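Local coordinates for bifunctional purine biosynthetic protein ADE5,7 (Cryptococcus neoformans var. grubii serotype A, PDB 7LVO) that catalyses ATP-dependent joining of 5-phosphoribosylamine and glycine through this N-terminal half of a bifunctional enzyme that serves the second and fifth steps of de novo purine biosynthesis, at residues A[398-403]-A[419-424]; A[69-74]-A[412-417]; A[354-359]-A[367-372]. All coordinates share one frame; numbering follows the deposited sequence.

Contact 1. Residues A[398-403]-A[419-424]; sequences MTLNPT and NVTVTD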
# COMPACT_ATOMS: atom_id res chain seq x y z
N MET A 398 -7.35 10.12 -23.23
CA MET A 398 -6.91 11.06 -22.21
C MET A 398 -6.10 12.19 -22.83
O MET A 398 -5.26 11.95 -23.70
CB MET A 398 -6.06 10.34 -21.14
CG MET A 398 -6.82 9.26 -20.39
SD MET A 398 -5.76 8.27 -19.34
CE MET A 398 -5.06 9.52 -18.28
N THR A 399 -6.38 13.41 -22.39
CA THR A 399 -5.62 14.59 -22.78
C THR A 399 -4.64 14.91 -21.66
O THR A 399 -5.06 15.22 -20.54
CB THR A 399 -6.54 15.77 -23.05
OG1 THR A 399 -7.52 15.41 -24.03
CG2 THR A 399 -5.74 16.97 -23.55
N LEU A 400 -3.34 14.83 -21.95
CA LEU A 400 -2.29 15.06 -20.97
C LEU A 400 -1.39 16.18 -21.50
O LEU A 400 -0.51 15.95 -22.33
CB LEU A 400 -1.49 13.78 -20.72
CG LEU A 400 -2.30 12.57 -20.26
CD1 LEU A 400 -1.49 11.30 -20.39
CD2 LEU A 400 -2.78 12.76 -18.83
N ASN A 401 -1.62 17.38 -21.02
CA ASN A 401 -0.83 18.55 -21.40
C ASN A 401 0.31 18.74 -20.42
O ASN A 401 0.36 18.10 -19.36
CB ASN A 401 -1.74 19.77 -21.45
CG ASN A 401 -2.84 19.64 -22.49
OD1 ASN A 401 -2.57 19.29 -23.64
ND2 ASN A 401 -4.08 19.90 -22.10
N PRO A 402 1.27 19.61 -20.74
CA PRO A 402 2.41 19.81 -19.82
C PRO A 402 1.93 20.26 -18.45
O PRO A 402 1.15 21.21 -18.33
CB PRO A 402 3.25 20.88 -20.52
CG PRO A 402 2.88 20.76 -21.97
CD PRO A 402 1.42 20.38 -21.98
N THR A 403 2.40 19.58 -17.42
CA THR A 403 2.02 19.93 -16.05
C THR A 403 2.96 20.99 -15.50
O THR A 403 4.08 21.14 -15.97
CB THR A 403 2.05 18.69 -15.16
OG1 THR A 403 3.38 18.17 -15.09
CG2 THR A 403 1.11 17.63 -15.71
N ASN A 419 -0.92 4.87 -30.16
CA ASN A 419 -0.42 6.22 -29.94
C ASN A 419 -1.48 7.11 -29.28
O ASN A 419 -1.91 8.13 -29.82
CB ASN A 419 0.07 6.84 -31.26
CG ASN A 419 0.89 8.10 -31.05
OD1 ASN A 419 1.57 8.25 -30.03
ND2 ASN A 419 0.84 9.01 -32.01
N VAL A 420 -1.90 6.69 -28.09
CA VAL A 420 -2.85 7.46 -27.29
C VAL A 420 -3.06 6.77 -25.95
O VAL A 420 -3.23 5.54 -25.89
CB VAL A 420 -4.19 7.64 -28.03
CG1 VAL A 420 -4.88 6.29 -28.22
CG2 VAL A 420 -5.09 8.60 -27.28
N THR A 421 -3.06 7.54 -24.87
CA THR A 421 -3.28 7.01 -23.54
C THR A 421 -4.77 7.04 -23.21
O THR A 421 -5.43 8.07 -23.37
CB THR A 421 -2.50 7.82 -22.50
OG1 THR A 421 -1.12 7.88 -22.88
CG2 THR A 421 -2.61 7.18 -21.12
N VAL A 422 -5.28 5.90 -22.75
CA VAL A 422 -6.70 5.76 -22.43
C VAL A 422 -6.84 5.22 -21.02
O VAL A 422 -5.95 4.54 -20.51
CB VAL A 422 -7.43 4.84 -23.43
CG1 VAL A 422 -7.24 5.35 -24.86
CG2 VAL A 422 -6.94 3.41 -23.30
N THR A 423 -7.97 5.54 -20.39
CA THR A 423 -8.25 5.01 -19.07
C THR A 423 -8.32 3.49 -19.13
O THR A 423 -8.72 2.90 -20.15
CB THR A 423 -9.57 5.58 -18.53
OG1 THR A 423 -10.65 5.20 -19.40
CG2 THR A 423 -9.50 7.10 -18.45
N ASP A 424 -7.93 2.85 -18.02
CA ASP A 424 -7.93 1.39 -17.96
C ASP A 424 -8.20 0.88 -16.55
O ASP A 424 -7.82 -0.26 -16.23
CB ASP A 424 -6.58 0.85 -18.48
CG ASP A 424 -6.63 -0.63 -18.79
OD1 ASP A 424 -7.50 -1.05 -19.57
OD2 ASP A 424 -5.78 -1.38 -18.25

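Contact 2. Residues A[69-74]-A[412-417]; sequences PGNGGT and AGTKRS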
# COMPACT_ATOMS: atom_id res chain seq x y z
N PRO A 69 2.68 -5.90 -15.25
CA PRO A 69 2.59 -5.50 -16.66
C PRO A 69 2.85 -4.01 -16.88
O PRO A 69 3.02 -3.58 -18.02
CB PRO A 69 1.14 -5.86 -17.03
CG PRO A 69 0.38 -5.67 -15.75
CD PRO A 69 1.35 -6.00 -14.61
N GLY A 70 2.88 -3.23 -15.80
CA GLY A 70 3.00 -1.80 -15.96
C GLY A 70 1.72 -1.19 -16.51
O GLY A 70 0.67 -1.84 -16.63
N ASN A 71 1.81 0.09 -16.84
CA ASN A 71 0.64 0.84 -17.31
C ASN A 71 1.10 1.88 -18.33
O ASN A 71 2.26 1.90 -18.74
CB ASN A 71 -0.10 1.48 -16.13
CG ASN A 71 0.77 2.43 -15.33
OD1 ASN A 71 1.66 3.08 -15.86
ND2 ASN A 71 0.51 2.51 -14.03
N GLY A 72 0.18 2.75 -18.74
CA GLY A 72 0.50 3.74 -19.75
C GLY A 72 1.53 4.74 -19.31
O GLY A 72 2.27 5.28 -20.14
N GLY A 73 1.61 5.00 -18.00
CA GLY A 73 2.63 5.92 -17.51
C GLY A 73 4.03 5.34 -17.63
O GLY A 73 4.93 5.97 -18.19
N THR A 74 4.23 4.13 -17.11
CA THR A 74 5.53 3.47 -17.25
C THR A 74 5.86 3.21 -18.71
O THR A 74 7.03 3.22 -19.09
CB THR A 74 5.54 2.16 -16.46
OG1 THR A 74 4.53 1.29 -16.96
CG2 THR A 74 5.29 2.43 -14.98
N ALA A 412 -2.11 5.18 -12.86
CA ALA A 412 -2.59 3.94 -12.27
C ALA A 412 -3.34 3.16 -13.37
O ALA A 412 -2.72 2.44 -14.13
CB ALA A 412 -3.45 4.21 -11.05
N GLY A 413 -4.65 3.40 -13.49
CA GLY A 413 -5.42 2.70 -14.51
C GLY A 413 -5.39 3.37 -15.87
O GLY A 413 -6.37 4.00 -16.28
N THR A 414 -4.25 3.27 -16.56
CA THR A 414 -4.11 3.80 -17.91
C THR A 414 -3.42 2.75 -18.78
O THR A 414 -2.86 1.77 -18.29
CB THR A 414 -3.30 5.11 -17.94
OG1 THR A 414 -1.94 4.85 -17.56
CG2 THR A 414 -3.91 6.14 -16.99
N LYS A 415 -3.46 2.98 -20.09
CA LYS A 415 -2.87 2.06 -21.05
C LYS A 415 -2.62 2.81 -22.35
O LYS A 415 -3.34 3.74 -22.69
CB LYS A 415 -3.78 0.85 -21.29
CG LYS A 415 -3.11 -0.29 -22.05
CD LYS A 415 -4.15 -1.26 -22.61
CE LYS A 415 -3.49 -2.52 -23.15
NZ LYS A 415 -2.37 -2.22 -24.09
N ARG A 416 -1.57 2.39 -23.06
CA ARG A 416 -1.29 2.91 -24.39
C ARG A 416 -1.92 2.01 -25.44
O ARG A 416 -1.93 0.78 -25.30
CB ARG A 416 0.22 3.02 -24.62
CG ARG A 416 0.88 4.18 -23.90
CD ARG A 416 0.51 5.52 -24.51
NE ARG A 416 1.23 5.78 -25.75
CZ ARG A 416 1.06 6.86 -26.50
NH1 ARG A 416 0.18 7.79 -26.18
NH2 ARG A 416 1.80 7.01 -27.60
N SER A 417 -2.44 2.62 -26.50
CA SER A 417 -3.09 1.85 -27.56
C SER A 417 -3.16 2.73 -28.81
O SER A 417 -3.97 3.66 -28.86
CB SER A 417 -4.48 1.40 -27.13
OG SER A 417 -5.31 2.51 -26.88

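Contact 3. Residues A[354-359]-A[367-372]; sequences LAEVLL and DSIKLG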
# COMPACT_ATOMS: atom_id res chain seq x y z
N LEU A 354 16.87 5.17 -3.87
CA LEU A 354 15.85 4.20 -3.48
C LEU A 354 16.31 2.78 -3.78
O LEU A 354 16.01 1.86 -3.02
CB LEU A 354 14.54 4.50 -4.19
CG LEU A 354 13.38 3.57 -3.82
CD1 LEU A 354 13.17 3.50 -2.31
CD2 LEU A 354 12.09 4.02 -4.52
N ALA A 355 17.02 2.59 -4.89
CA ALA A 355 17.53 1.25 -5.21
C ALA A 355 18.45 0.74 -4.11
O ALA A 355 18.34 -0.41 -3.66
CB ALA A 355 18.25 1.28 -6.56
N GLU A 356 19.36 1.59 -3.65
CA GLU A 356 20.27 1.20 -2.58
C GLU A 356 19.49 0.86 -1.31
O GLU A 356 19.84 -0.08 -0.59
CB GLU A 356 21.28 2.31 -2.30
CG GLU A 356 22.35 1.93 -1.30
CD GLU A 356 23.21 0.79 -1.78
OE1 GLU A 356 23.81 0.91 -2.88
OE2 GLU A 356 23.26 -0.25 -1.08
N VAL A 357 18.41 1.60 -1.04
CA VAL A 357 17.60 1.33 0.14
C VAL A 357 16.95 -0.05 0.04
O VAL A 357 16.96 -0.83 1.00
CB VAL A 357 16.55 2.44 0.33
CG1 VAL A 357 15.57 2.06 1.44
CG2 VAL A 357 17.23 3.77 0.63
N LEU A 358 16.40 -0.37 -1.13
CA LEU A 358 15.70 -1.64 -1.28
C LEU A 358 16.66 -2.82 -1.17
O LEU A 358 16.32 -3.85 -0.59
CB LEU A 358 14.95 -1.67 -2.61
CG LEU A 358 13.90 -0.59 -2.83
CD1 LEU A 358 13.30 -0.74 -4.23
CD2 LEU A 358 12.80 -0.69 -1.77
N LEU A 359 17.87 -2.68 -1.73
CA LEU A 359 18.84 -3.76 -1.66
C LEU A 359 19.40 -3.90 -0.25
O LEU A 359 19.62 -5.02 0.23
CB LEU A 359 19.97 -3.54 -2.65
CG LEU A 359 19.65 -3.84 -4.12
CD1 LEU A 359 20.82 -3.41 -5.00
CD2 LEU A 359 19.35 -5.32 -4.32
N ASP A 367 20.82 -0.45 8.33
CA ASP A 367 21.39 0.52 9.25
C ASP A 367 22.70 1.11 8.77
O ASP A 367 23.28 1.94 9.48
CB ASP A 367 21.60 -0.13 10.63
CG ASP A 367 22.76 -1.12 10.64
OD1 ASP A 367 22.99 -1.80 9.62
OD2 ASP A 367 23.43 -1.22 11.68
N SER A 368 23.18 0.73 7.59
CA SER A 368 24.49 1.16 7.10
C SER A 368 24.38 1.86 5.74
O SER A 368 25.29 1.75 4.92
CB SER A 368 25.46 -0.01 7.01
OG SER A 368 25.67 -0.59 8.28
N ILE A 369 23.28 2.57 5.50
CA ILE A 369 23.07 3.27 4.24
C ILE A 369 22.45 4.63 4.52
O ILE A 369 21.85 4.87 5.57
CB ILE A 369 22.16 2.47 3.27
CG1 ILE A 369 20.80 2.23 3.92
CG2 ILE A 369 22.83 1.16 2.88
CD1 ILE A 369 19.78 1.62 2.99
N LYS A 370 22.60 5.53 3.55
CA LYS A 370 22.00 6.86 3.65
C LYS A 370 20.53 6.80 3.27
O LYS A 370 20.15 6.15 2.30
CB LYS A 370 22.74 7.85 2.75
CG LYS A 370 24.18 8.10 3.16
CD LYS A 370 24.81 9.21 2.33
CE LYS A 370 26.24 9.48 2.77
NZ LYS A 370 26.85 10.60 2.00
N LEU A 371 19.70 7.49 4.06
CA LEU A 371 18.26 7.51 3.82
C LEU A 371 17.69 8.70 4.59
O LEU A 371 17.55 8.64 5.81
CB LEU A 371 17.61 6.20 4.25
CG LEU A 371 16.20 5.91 3.73
CD1 LEU A 371 15.79 4.49 4.11
CD2 LEU A 371 15.19 6.91 4.26
N GLY A 372 17.39 9.78 3.86
CA GLY A 372 16.84 10.97 4.46
C GLY A 372 15.62 11.46 3.70
O GLY A 372 15.28 10.95 2.63

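Contact 1. Residues A[398-403]-A[419-424]
Met398 lays its sulfur over the flat face of the peptide linking Val422 to Thr423, with SD 3.6 Å from Val422 C. The residue belongs to the run leading into the short strand 399-400, and what it covers is the second arm of the β-hairpin formed by strands 414-416 and 421-423, all within the C domain of the GAR synthetase half. A single backbone hydrogen bond fixes the two pieces, from Met398 N to Thr421 O at 2.8 Å. No other hydrogen bond crosses between the segments; the rest is van der Waals packing on methyls and on the peptide. With CG beside the backbone N (chi1 -62°) and chi2 extended, Met398 carries SD past the Thr421 carbonyl to a place between two threonine methyls: CG2 of Thr421 lies 3.8 Å from SD, and CG2 of Thr423 stands 4.0 Å from Met398 CG. Thr423 thus offers its methyl to the methionine, while its hydroxyl is engaged with the backbone N of Leu396. Val428 and Leu429 also pack against Met398, so the residue is buried between the hairpin and strand 427-435, with Phe454 alongside. Leu400 completes the contact more loosely, crossing Thr421 at about a right angle with CD1 4.2 Å from Thr421 CB.

Contact 2. Residues A[69-74]-A[412-417]
Asn71 sets CG, and Thr414 sets OG1, between the backbone N and the carbonyl carbon (chi1 59° and 67°), which turns the asparagine amide back over the start of helix 72-77 and the threonine hydroxyl toward Gly72. Asn71 is the N-cap: its OD1 accepts from Thr74 N at 3.0 Å and more weakly from Gly73 N, while Thr74 OG1 accepts from Asn71 N, the reciprocal pair that defines a capping box. The other end of the same amide reaches across the contact, where ND2 makes a weak bond to Ala412 O (3.2 Å). A stronger partner for ND2 is the Ala45 carbonyl, so this amide is held from several directions. Gly72 N makes two weak bonds to one residue, to OG1 and O of Thr414, each 3.2 Å away. Lacking a side chain, Gly72 can bring its CA to 4.0 Å from Lys415 CA. Thr414 OG1 is also bonded to His411 ND1. The contact therefore seats the first turn of helix 72-77, in the N domain, on strand 414-416 of the C domain, with Arg416 packing on Ala75 and Leu76 of that helix and strand 421-423 pairing with strand 414-416.

Contact 3. Residues A[354-359]-A[367-372]
Val357 and Ile369 are the residues whose CA atoms come nearest, 7.1 Å apart, where the irregular run 367-372, extended from Ile369 onward, passes helix 354-362 soon after the chain has left it. No hydrogen bond spans this gap; side chains fill it. Ile369 points its longer branch at the helix, and with chi1 at 60° and chi2 at 172° CD1 arrives against the main chain itself, 3.6 Å from Val357 CA and 4.0 Å from Glu356 O. Two residues on, Leu371 meets the side chain of the same valine. Its CD1 lies 3.6 Å from Val357 CG1 and 3.8 Å from CG2, so that one methyl faces both prongs of the valine fork, and the two side chains cross at about a right angle. Phe246, from strand 240-248, touches both Val357 and Leu371. The Glu356 carboxylate brushes Ile369, with OE2 4.2 Å from CG2, but its polar end is paired in a salt bridge with Arg365, in the link between the two segments, and so makes no bond across the contact. What joins helix and returning tail here is therefore aliphatic packing without a hydrogen bond, and its hydrophobic contribution is probably modest, since Ile369 and Leu371 both remain partly exposed.

How the contacts relate
Contacts 1 and 2 hold opposite strands of one hairpin: contact 2 uses strand 414-416, contact 1 strand 421-423, and a backbone bond from Val422 N to Lys415 O (2.9 Å) joins them. Their centres are about 10 Å apart, and the segments alternate along the chain. Contact 1 is buried, with one backbone hydrogen bond and otherwise packing, within the C domain; contact 2, partly buried, bridges N and C domains through three weak hydrogen bonds at a helix start. Contact 3 stands apart, its centre about 28 Å from that of contact 2 and 34 Å from that of contact 1. Lying at the surface, it joins near neighbours in sequence through aliphatic packing, without a bridging hydrogen bond.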